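Local coordinates for tubulin-like protein CetZ2 (Haloferax volcanii, PDB 4B45) that binds and probably hydrolyses GTP, assembles into protofilaments, and takes part in the control of archaeal cell shape as a tubulin-like cytoskeletal protein, at residues 222-230 with 246-257; 232-243 with 270-281. All blocks are in the same frame, centred on the assembly; numbering follows the deposited sequence.

Interaction 1: 222-230 with 246-257; sequences IAALGYASA and TTRRAVLTGTSL
S256 meets the backbone of L225 twice. Its amide donates to the carbonyl, S256 N to L225 O 3.0 Å, and its hydroxyl receives the strand amide, L225 N to S256 OG 3.0 Å with a nearly straight N-H...O angle of 162°. A chi1 of 62°, which sets OG between the backbone N and the carbonyl carbon, brings the hydroxyl to that amide. Two residues farther along the strand, Y227 N donates to G254 O at 3.0 Å. Between these bonds G226 and T255 form a single beta bridge, CA to CA 3.8 Å. G226, having no side chain, lets the end of the helix come close: its CA lies 3.3 Å from A250 O. A228 CB rests on the preceding turn, 3.5 Å from T246 O, with R249 CB beside it. The R249 chain bends about its CG-CD bond, and its NH2 makes a weak bond to S229 O, 2.8 Å, from the guanidinium edge. At the other end A224 CB packs on L257 CB.

A second shell fixes these groups: S256 OG also bonds L162 O, and T246 OG1 bonds S312 OG. Strand 222-230 and helix 246-252 run at 144°, their axes 6.0 Å apart at closest. L225 and Y227 turn from this helix to helix 175-196, T247 and V251 face helix 279-293, and strand 222-231 lies between strands 159-164 and 309-319.

Interaction 2: 232-243 with 270-281; sequences ASPNAEDNINAV and IAGEPDTIPRKG
A236 and T276 bring the two backbones together at one point, CA to CA 4.0 Å, and I240 and G281 do so at another, CA to CA 4.3 Å. At the first, the A236 CA-H is directed at T276 O, and a water takes the A236 amide hydrogen while donating to D275 O. At the second, the first turn of helix 240-252 lies against that of helix 279-293, where G281 presents only its backbone.

N239 carries the polar part. Its ND2 donates to T276 O at 3.0 Å with an N-H...O angle of 165°, and to S233 O at 2.7 Å. Both acceptors lie close to the amide plane, so both N-H bonds are used efficiently. The other end of the amide is held too, since N239 OD1 accepts from S233 N at 2.8 Å, in the carbonyl plane and on a lone pair. Three bonds therefore fix the rotation of this buried amide. With CG beside the backbone N (chi1 -66°), the amide is carried back toward S233 and stands between that loop and the T276 carbonyl of the other segment. T276 OG1 turns the other way, to E273 O.

P278 is the apolar hub. Its CB touches A236 O at 3.2 Å and I240 CG1 at 3.6 Å, while the V243 side chain lies alongside the ring, pointing the other way, V243 CG2 to P278 CD 3.8 Å. The other branch, V243 CG1, touches G281 O and I270 CD1.

S233 OG accepts from N235 N, an ST turn, and also bonds D238. The whole joins two successive strand-to-helix connections, 232-239 and 273-278, as their helices pack side by side on the sheet of the tubulin-like C-terminal domain.

Overall arrangement
Helix 240-252 is common to both contacts: its first turn takes part in interaction 2 and its later turns in interaction 1. The centres lie about 18 Å apart, yet the two meet where T247 OG1 packs on I270 CD1 at 3.8 Å. Their segments alternate along the chain and reach the same sheet. Interaction 1 lies nearer the nucleotide: the S256 side chain is about 10 Å from the bound GTP analogue and about 9 Å from that of N165, a GTP-binding residue, too far for direct contact with the nucleotide. Interaction 2, centred about 28 Å from the centre of the chain against about 13 Å for interaction 1, lies away from the GTP-binding residues.

Interaction 1: 222-230 with 246-257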
loop_
_atom_site.group_PDB
_atom_site.type_symbol
_atom_site.label_atom_id
_atom_site.label_comp_id
_atom_site.label_asym_id
_atom_site.label_seq_id
_atom_site.Cartn_x
_atom_site.Cartn_y
_atom_site.Cartn_z
ATOM N N ILE A 222 -6.160 9.815 -3.073
ATOM C CA ILE A 222 -6.191 8.363 -3.014
ATOM C C ILE A 222 -5.439 7.713 -4.164
ATOM O O ILE A 222 -5.549 8.139 -5.316
ATOM C CB ILE A 222 -7.647 7.847 -2.962
ATOM C CG1 ILE A 222 -8.272 8.200 -1.616
ATOM C CG2 ILE A 222 -7.695 6.353 -3.152
ATOM C CD1 ILE A 222 -9.747 7.927 -1.553
ATOM N N ALA A 223 -4.661 6.679 -3.852
ATOM C CA ALA A 223 -4.019 5.906 -4.902
ATOM C C ALA A 223 -4.391 4.430 -4.817
ATOM O O ALA A 223 -4.833 3.936 -3.758
ATOM C CB ALA A 223 -2.504 6.098 -4.871
ATOM N N ALA A 224 -4.241 3.732 -5.943
ATOM C CA ALA A 224 -4.498 2.298 -5.982
ATOM C C ALA A 224 -3.382 1.592 -6.716
ATOM O O ALA A 224 -2.678 2.190 -7.542
ATOM C CB ALA A 224 -5.849 1.998 -6.621
ATOM N N LEU A 225 -3.198 0.316 -6.413
ATOM C CA LEU A 225 -2.109 -0.421 -7.029
ATOM C C LEU A 225 -2.630 -1.707 -7.622
ATOM O O LEU A 225 -3.095 -2.570 -6.897
ATOM C CB LEU A 225 -0.994 -0.710 -6.022
ATOM C CG LEU A 225 0.246 -1.377 -6.643
ATOM C CD1 LEU A 225 0.779 -0.564 -7.849
ATOM C CD2 LEU A 225 1.370 -1.618 -5.622
ATOM N N GLY A 226 -2.558 -1.824 -8.944
ATOM C CA GLY A 226 -3.082 -2.988 -9.624
ATOM C C GLY A 226 -2.014 -4.012 -9.953
ATOM O O GLY A 226 -0.869 -3.663 -10.257
ATOM N N TYR A 227 -2.395 -5.284 -9.912
ATOM C CA TYR A 227 -1.480 -6.357 -10.278
ATOM C C TYR A 227 -2.195 -7.524 -10.974
ATOM O O TYR A 227 -3.297 -7.927 -10.574
ATOM C CB TYR A 227 -0.722 -6.842 -9.044
ATOM C CG TYR A 227 0.203 -8.011 -9.296
ATOM C CD1 TYR A 227 1.472 -7.813 -9.806
ATOM C CD2 TYR A 227 -0.199 -9.315 -9.014
ATOM C CE1 TYR A 227 2.324 -8.884 -10.037
ATOM C CE2 TYR A 227 0.639 -10.390 -9.245
ATOM C CZ TYR A 227 1.898 -10.167 -9.761
ATOM O OH TYR A 227 2.744 -11.230 -9.982
ATOM N N ALA A 228 -1.575 -8.038 -12.035
ATOM C CA ALA A 228 -2.009 -9.292 -12.661
ATOM C C ALA A 228 -0.853 -9.928 -13.420
ATOM O O ALA A 228 0.040 -9.223 -13.901
ATOM C CB ALA A 228 -3.205 -9.069 -13.589
ATOM N N SER A 229 -0.864 -11.256 -13.529
ATOM C CA SER A 229 0.230 -11.965 -14.198
ATOM C C SER A 229 -0.246 -13.084 -15.117
ATOM O O SER A 229 -1.391 -13.529 -15.049
ATOM C CB SER A 229 1.224 -12.529 -13.183
ATOM O OG SER A 229 0.687 -13.670 -12.533
ATOM N N ALA A 230 0.657 -13.537 -15.976
ATOM C CA ALA A 230 0.337 -14.566 -16.956
ATOM C C ALA A 230 1.600 -15.316 -17.301
ATOM O O ALA A 230 2.704 -14.766 -17.212
ATOM C CB ALA A 230 -0.224 -13.938 -18.198
ATOM N N THR A 246 -3.074 -8.814 -19.012
ATOM C CA THR A 246 -2.610 -8.534 -17.642
ATOM C C THR A 246 -2.783 -7.060 -17.279
ATOM O O THR A 246 -3.173 -6.728 -16.155
ATOM C CB THR A 246 -1.136 -8.953 -17.372
ATOM O OG1 THR A 246 -0.234 -8.177 -18.188
ATOM C CG2 THR A 246 -0.949 -10.447 -17.627
ATOM N N THR A 247 -2.496 -6.177 -18.232
ATOM C CA THR A 247 -2.621 -4.738 -17.994
ATOM C C THR A 247 -4.077 -4.364 -17.768
ATOM O O THR A 247 -4.379 -3.648 -16.815
ATOM C CB THR A 247 -2.021 -3.901 -19.140
ATOM O OG1 THR A 247 -0.673 -4.309 -19.366
ATOM C CG2 THR A 247 -2.022 -2.428 -18.797
ATOM N N ARG A 248 -4.976 -4.853 -18.629
ATOM C CA ARG A 248 -6.419 -4.665 -18.405
ATOM C C ARG A 248 -6.885 -5.198 -17.051
ATOM O O ARG A 248 -7.655 -4.538 -16.343
ATOM C CB ARG A 248 -7.263 -5.327 -19.499
ATOM C CG ARG A 248 -7.127 -4.704 -20.889
ATOM C CD ARG A 248 -8.234 -5.229 -21.821
ATOM N NE ARG A 248 -7.846 -5.178 -23.227
ATOM C CZ ARG A 248 -7.368 -6.216 -23.905
ATOM N NH1 ARG A 248 -7.229 -7.396 -23.309
ATOM N NH2 ARG A 248 -7.039 -6.078 -25.184
ATOM N N ARG A 249 -6.445 -6.402 -16.700
ATOM C CA ARG A 249 -6.874 -6.992 -15.439
ATOM C C ARG A 249 -6.358 -6.191 -14.257
ATOM O O ARG A 249 -7.097 -5.962 -13.302
ATOM C CB ARG A 249 -6.441 -8.455 -15.325
ATOM C CG ARG A 249 -7.255 -9.402 -16.199
ATOM C CD ARG A 249 -7.260 -10.794 -15.618
ATOM N NE ARG A 249 -5.941 -11.189 -15.136
ATOM C CZ ARG A 249 -5.038 -11.837 -15.867
ATOM N NH1 ARG A 249 -5.308 -12.161 -17.126
ATOM N NH2 ARG A 249 -3.863 -12.160 -15.338
ATOM N N ALA A 250 -5.098 -5.754 -14.338
ATOM C CA ALA A 250 -4.471 -4.986 -13.266
ATOM C C ALA A 250 -5.267 -3.718 -12.976
ATOM O O ALA A 250 -5.477 -3.353 -11.819
ATOM C CB ALA A 250 -3.019 -4.647 -13.616
ATOM N N VAL A 251 -5.728 -3.071 -14.038
ATOM C CA VAL A 251 -6.510 -1.840 -13.928
ATOM C C VAL A 251 -7.974 -2.088 -13.545
ATOM O O VAL A 251 -8.562 -1.305 -12.813
ATOM C CB VAL A 251 -6.469 -1.050 -15.254
ATOM C CG1 VAL A 251 -7.343 0.192 -15.176
ATOM C CG2 VAL A 251 -5.019 -0.697 -15.632
ATOM N N LEU A 252 -8.566 -3.175 -14.036
ATOM C CA LEU A 252 -10.008 -3.394 -13.850
ATOM C C LEU A 252 -10.383 -4.365 -12.722
ATOM O O LEU A 252 -11.305 -4.082 -11.952
ATOM C CB LEU A 252 -10.676 -3.804 -15.163
ATOM C CG LEU A 252 -10.496 -2.832 -16.340
ATOM C CD1 LEU A 252 -10.951 -3.473 -17.643
ATOM C CD2 LEU A 252 -11.229 -1.505 -16.123
ATOM N N THR A 253 -9.687 -5.496 -12.609
ATOM C CA THR A 253 -9.995 -6.444 -11.534
ATOM C C THR A 253 -8.942 -6.547 -10.433
ATOM O O THR A 253 -9.269 -6.861 -9.292
ATOM C CB THR A 253 -10.274 -7.883 -12.055
ATOM O OG1 THR A 253 -9.064 -8.489 -12.525
ATOM C CG2 THR A 253 -11.286 -7.869 -13.162
ATOM N N GLY A 254 -7.683 -6.304 -10.763
ATOM C CA GLY A 254 -6.604 -6.652 -9.851
ATOM C C GLY A 254 -6.116 -5.516 -8.980
ATOM O O GLY A 254 -5.001 -5.551 -8.466
ATOM N N THR A 255 -6.957 -4.505 -8.809
ATOM C CA THR A 255 -6.559 -3.298 -8.113
ATOM C C THR A 255 -6.802 -3.415 -6.600
ATOM O O THR A 255 -7.749 -4.067 -6.157
ATOM C CB THR A 255 -7.314 -2.105 -8.692
ATOM O OG1 THR A 255 -7.055 -0.938 -7.912
ATOM C CG2 THR A 255 -8.780 -2.395 -8.690
ATOM N N SER A 256 -5.934 -2.795 -5.812
ATOM C CA SER A 256 -6.011 -2.881 -4.356
ATOM C C SER A 256 -7.256 -2.179 -3.801
ATOM O O SER A 256 -7.748 -2.521 -2.718
ATOM C CB SER A 256 -4.732 -2.313 -3.728
ATOM O OG SER A 256 -4.585 -0.943 -4.044
ATOM N N LEU A 257 -7.737 -1.194 -4.554
ATOM C CA LEU A 257 -9.028 -0.542 -4.339
ATOM C C LEU A 257 -9.922 -0.730 -5.577
ATOM O O LEU A 257 -9.563 -0.271 -6.656
ATOM C CB LEU A 257 -8.797 0.956 -4.160
ATOM C CG LEU A 257 -10.053 1.824 -4.074
ATOM C CD1 LEU A 257 -10.792 1.570 -2.744
ATOM C CD2 LEU A 257 -9.690 3.296 -4.227
#

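Interaction 2: 232-243 with 270-281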
loop_
_atom_site.group_PDB
_atom_site.type_symbol
_atom_site.label_atom_id
_atom_site.label_comp_id
_atom_site.label_asym_id
_atom_site.label_seq_id
_atom_site.Cartn_x
_atom_site.Cartn_y
_atom_site.Cartn_z
ATOM N N ALA A 232 4.527 -16.623 -19.444
ATOM C CA ALA A 232 5.213 -16.063 -20.595
ATOM C C ALA A 232 5.746 -17.135 -21.521
ATOM O O ALA A 232 6.354 -18.119 -21.092
ATOM C CB ALA A 232 6.341 -15.137 -20.169
ATOM N N SER A 233 5.509 -16.933 -22.806
ATOM C CA SER A 233 6.200 -17.688 -23.826
ATOM C C SER A 233 7.608 -17.118 -23.946
ATOM O O SER A 233 7.816 -15.922 -23.720
ATOM C CB SER A 233 5.464 -17.562 -25.157
ATOM O OG SER A 233 6.245 -18.094 -26.211
ATOM N N PRO A 234 8.581 -17.975 -24.290
ATOM C CA PRO A 234 9.962 -17.554 -24.542
ATOM C C PRO A 234 10.035 -16.577 -25.708
ATOM O O PRO A 234 10.937 -15.746 -25.754
ATOM C CB PRO A 234 10.658 -18.862 -24.933
ATOM C CG PRO A 234 9.558 -19.762 -25.380
ATOM C CD PRO A 234 8.409 -19.422 -24.494
ATOM N N ASN A 235 9.093 -16.687 -26.637
ATOM C CA ASN A 235 9.008 -15.770 -27.760
ATOM C C ASN A 235 8.176 -14.556 -27.387
ATOM O O ASN A 235 7.012 -14.689 -27.006
ATOM C CB ASN A 235 8.403 -16.472 -28.978
ATOM C CG ASN A 235 8.588 -15.681 -30.258
ATOM O OD1 ASN A 235 9.398 -14.751 -30.318
ATOM N ND2 ASN A 235 7.840 -16.051 -31.295
ATOM N N ALA A 236 8.786 -13.375 -27.487
ATOM C CA ALA A 236 8.126 -12.120 -27.137
ATOM C C ALA A 236 6.855 -11.867 -27.955
ATOM O O ALA A 236 5.860 -11.406 -27.416
ATOM C CB ALA A 236 9.096 -10.953 -27.289
ATOM N N GLU A 237 6.896 -12.162 -29.253
ATOM C CA GLU A 237 5.719 -12.016 -30.114
ATOM C C GLU A 237 4.480 -12.784 -29.625
ATOM O O GLU A 237 3.350 -12.331 -29.823
ATOM C CB GLU A 237 6.042 -12.418 -31.556
ATOM C CG GLU A 237 5.069 -11.858 -32.576
ATOM C CD GLU A 237 5.457 -12.210 -34.001
ATOM O OE1 GLU A 237 5.993 -13.323 -34.199
ATOM O OE2 GLU A 237 5.237 -11.377 -34.920
ATOM N N ASP A 238 4.676 -13.931 -28.978
ATOM C CA ASP A 238 3.529 -14.688 -28.458
ATOM C C ASP A 238 2.903 -14.030 -27.242
ATOM O O ASP A 238 1.832 -14.436 -26.805
ATOM C CB ASP A 238 3.913 -16.108 -28.053
ATOM C CG ASP A 238 4.451 -16.914 -29.190
ATOM O OD1 ASP A 238 4.005 -16.701 -30.340
ATOM O OD2 ASP A 238 5.325 -17.770 -28.922
ATOM N N ASN A 239 3.567 -13.024 -26.683
ATOM C CA ASN A 239 3.129 -12.484 -25.400
ATOM C C ASN A 239 2.435 -11.145 -25.538
ATOM O O ASN A 239 2.199 -10.458 -24.552
ATOM C CB ASN A 239 4.320 -12.359 -24.439
ATOM C CG ASN A 239 4.898 -13.708 -24.050
ATOM O OD1 ASN A 239 4.163 -14.675 -23.855
ATOM N ND2 ASN A 239 6.219 -13.778 -23.933
ATOM N N ILE A 240 2.141 -10.754 -26.766
ATOM C CA ILE A 240 1.517 -9.454 -26.988
ATOM C C ILE A 240 0.159 -9.380 -26.302
ATOM O O ILE A 240 -0.134 -8.420 -25.588
ATOM C CB ILE A 240 1.390 -9.128 -28.482
ATOM C CG1 ILE A 240 2.767 -8.788 -29.057
ATOM C CG2 ILE A 240 0.451 -7.955 -28.673
ATOM C CD1 ILE A 240 2.788 -8.595 -30.551
ATOM N N ASN A 241 -0.658 -10.410 -26.517
ATOM C CA ASN A 241 -1.956 -10.547 -25.851
ATOM C C ASN A 241 -1.847 -10.612 -24.330
ATOM O O ASN A 241 -2.621 -9.964 -23.610
ATOM C CB ASN A 241 -2.680 -11.792 -26.364
ATOM C CG ASN A 241 -3.980 -12.067 -25.622
ATOM O OD1 ASN A 241 -4.077 -13.015 -24.834
ATOM N ND2 ASN A 241 -4.989 -11.239 -25.875
ATOM N N ALA A 242 -0.900 -11.413 -23.846
ATOM C CA ALA A 242 -0.623 -11.502 -22.412
ATOM C C ALA A 242 -0.380 -10.127 -21.761
ATOM O O ALA A 242 -0.908 -9.854 -20.686
ATOM C CB ALA A 242 0.566 -12.428 -22.155
ATOM N N VAL A 243 0.412 -9.272 -22.413
ATOM C CA VAL A 243 0.683 -7.927 -21.900
ATOM C C VAL A 243 -0.575 -7.062 -21.873
ATOM O O VAL A 243 -0.817 -6.335 -20.891
ATOM C CB VAL A 243 1.806 -7.204 -22.720
ATOM C CG1 VAL A 243 2.019 -5.762 -22.231
ATOM C CG2 VAL A 243 3.106 -7.968 -22.615
ATOM N N ILE A 270 5.583 -3.221 -16.714
ATOM C CA ILE A 270 5.508 -4.596 -17.176
ATOM C C ILE A 270 6.755 -5.283 -16.655
ATOM O O ILE A 270 7.877 -4.841 -16.926
ATOM C CB ILE A 270 5.506 -4.681 -18.712
ATOM C CG1 ILE A 270 4.366 -3.843 -19.283
ATOM C CG2 ILE A 270 5.427 -6.128 -19.178
ATOM C CD1 ILE A 270 3.043 -4.129 -18.647
ATOM N N ALA A 271 6.562 -6.352 -15.891
ATOM C CA ALA A 271 7.684 -7.077 -15.312
ATOM C C ALA A 271 7.858 -8.462 -15.934
ATOM O O ALA A 271 6.879 -9.141 -16.266
ATOM C CB ALA A 271 7.504 -7.193 -13.789
ATOM N N GLY A 272 9.108 -8.889 -16.073
ATOM C CA GLY A 272 9.398 -10.213 -16.590
ATOM C C GLY A 272 10.754 -10.247 -17.245
ATOM O O GLY A 272 11.503 -9.283 -17.165
ATOM N N GLU A 273 11.078 -11.354 -17.898
ATOM C CA GLU A 273 12.340 -11.458 -18.609
ATOM C C GLU A 273 12.318 -10.596 -19.869
ATOM O O GLU A 273 11.376 -10.680 -20.651
ATOM C CB GLU A 273 12.642 -12.920 -18.941
ATOM C CG GLU A 273 12.761 -13.766 -17.688
ATOM C CD GLU A 273 13.557 -15.033 -17.909
ATOM O OE1 GLU A 273 14.010 -15.255 -19.054
ATOM O OE2 GLU A 273 13.724 -15.810 -16.937
ATOM N N PRO A 274 13.349 -9.745 -20.048
ATOM C CA PRO A 274 13.464 -8.793 -21.165
ATOM C C PRO A 274 13.148 -9.381 -22.548
ATOM O O PRO A 274 12.409 -8.756 -23.321
ATOM C CB PRO A 274 14.930 -8.355 -21.097
ATOM C CG PRO A 274 15.273 -8.455 -19.665
ATOM C CD PRO A 274 14.468 -9.606 -19.095
ATOM N N ASP A 275 13.688 -10.559 -22.848
ATOM C CA ASP A 275 13.474 -11.203 -24.147
ATOM C C ASP A 275 12.018 -11.576 -24.423
ATOM O O ASP A 275 11.645 -11.762 -25.572
ATOM C CB ASP A 275 14.340 -12.463 -24.278
ATOM C CG ASP A 275 15.810 -12.145 -24.469
ATOM O OD1 ASP A 275 16.126 -11.023 -24.920
ATOM O OD2 ASP A 275 16.650 -13.020 -24.162
ATOM N N THR A 276 11.204 -11.705 -23.377
ATOM C CA THR A 276 9.820 -12.138 -23.543
ATOM C C THR A 276 8.818 -10.979 -23.649
ATOM O O THR A 276 7.656 -11.172 -24.018
ATOM C CB THR A 276 9.391 -13.079 -22.397
ATOM O OG1 THR A 276 9.159 -12.321 -21.200
ATOM C CG2 THR A 276 10.469 -14.137 -22.145
ATOM N N ILE A 277 9.272 -9.779 -23.330
ATOM C CA ILE A 277 8.401 -8.602 -23.310
ATOM C C ILE A 277 8.386 -7.898 -24.668
ATOM O O ILE A 277 9.382 -7.278 -25.054
ATOM C CB ILE A 277 8.889 -7.615 -22.248
ATOM C CG1 ILE A 277 8.933 -8.299 -20.873
ATOM C CG2 ILE A 277 8.012 -6.377 -22.220
ATOM C CD1 ILE A 277 9.029 -7.334 -19.702
ATOM N N PRO A 278 7.252 -7.990 -25.394
ATOM C CA PRO A 278 7.158 -7.473 -26.764
ATOM C C PRO A 278 6.966 -5.962 -26.825
ATOM O O PRO A 278 6.188 -5.401 -26.051
ATOM C CB PRO A 278 5.918 -8.176 -27.320
ATOM C CG PRO A 278 5.066 -8.471 -26.104
ATOM C CD PRO A 278 6.019 -8.677 -24.963
ATOM N N ARG A 279 7.663 -5.322 -27.759
ATOM C CA ARG A 279 7.564 -3.881 -27.946
ATOM C C ARG A 279 6.131 -3.436 -28.215
ATOM O O ARG A 279 5.641 -2.487 -27.609
ATOM C CB ARG A 279 8.455 -3.443 -29.112
ATOM C CG ARG A 279 8.272 -1.989 -29.514
ATOM C CD ARG A 279 9.218 -1.615 -30.646
ATOM N NE ARG A 279 9.008 -0.236 -31.061
ATOM C CZ ARG A 279 9.667 0.347 -32.057
ATOM N NH1 ARG A 279 10.573 -0.336 -32.742
ATOM N NH2 ARG A 279 9.408 1.611 -32.373
ATOM N N LYS A 280 5.461 -4.108 -29.142
ATOM C CA LYS A 280 4.114 -3.700 -29.510
ATOM C C LYS A 280 3.119 -3.941 -28.368
ATOM O O LYS A 280 2.164 -3.168 -28.174
ATOM C CB LYS A 280 3.676 -4.402 -30.796
ATOM C CG LYS A 280 2.243 -4.110 -31.181
ATOM C CD LYS A 280 2.131 -3.690 -32.623
ATOM C CE LYS A 280 2.530 -2.242 -32.812
ATOM N NZ LYS A 280 2.300 -1.816 -34.236
ATOM N N GLY A 281 3.349 -5.002 -27.602
ATOM C CA GLY A 281 2.514 -5.269 -26.441
ATOM C C GLY A 281 2.562 -4.144 -25.423
ATOM O O GLY A 281 1.520 -3.640 -24.970
HETATM O O HOH W 1 11.645 -13.081 -28.054
#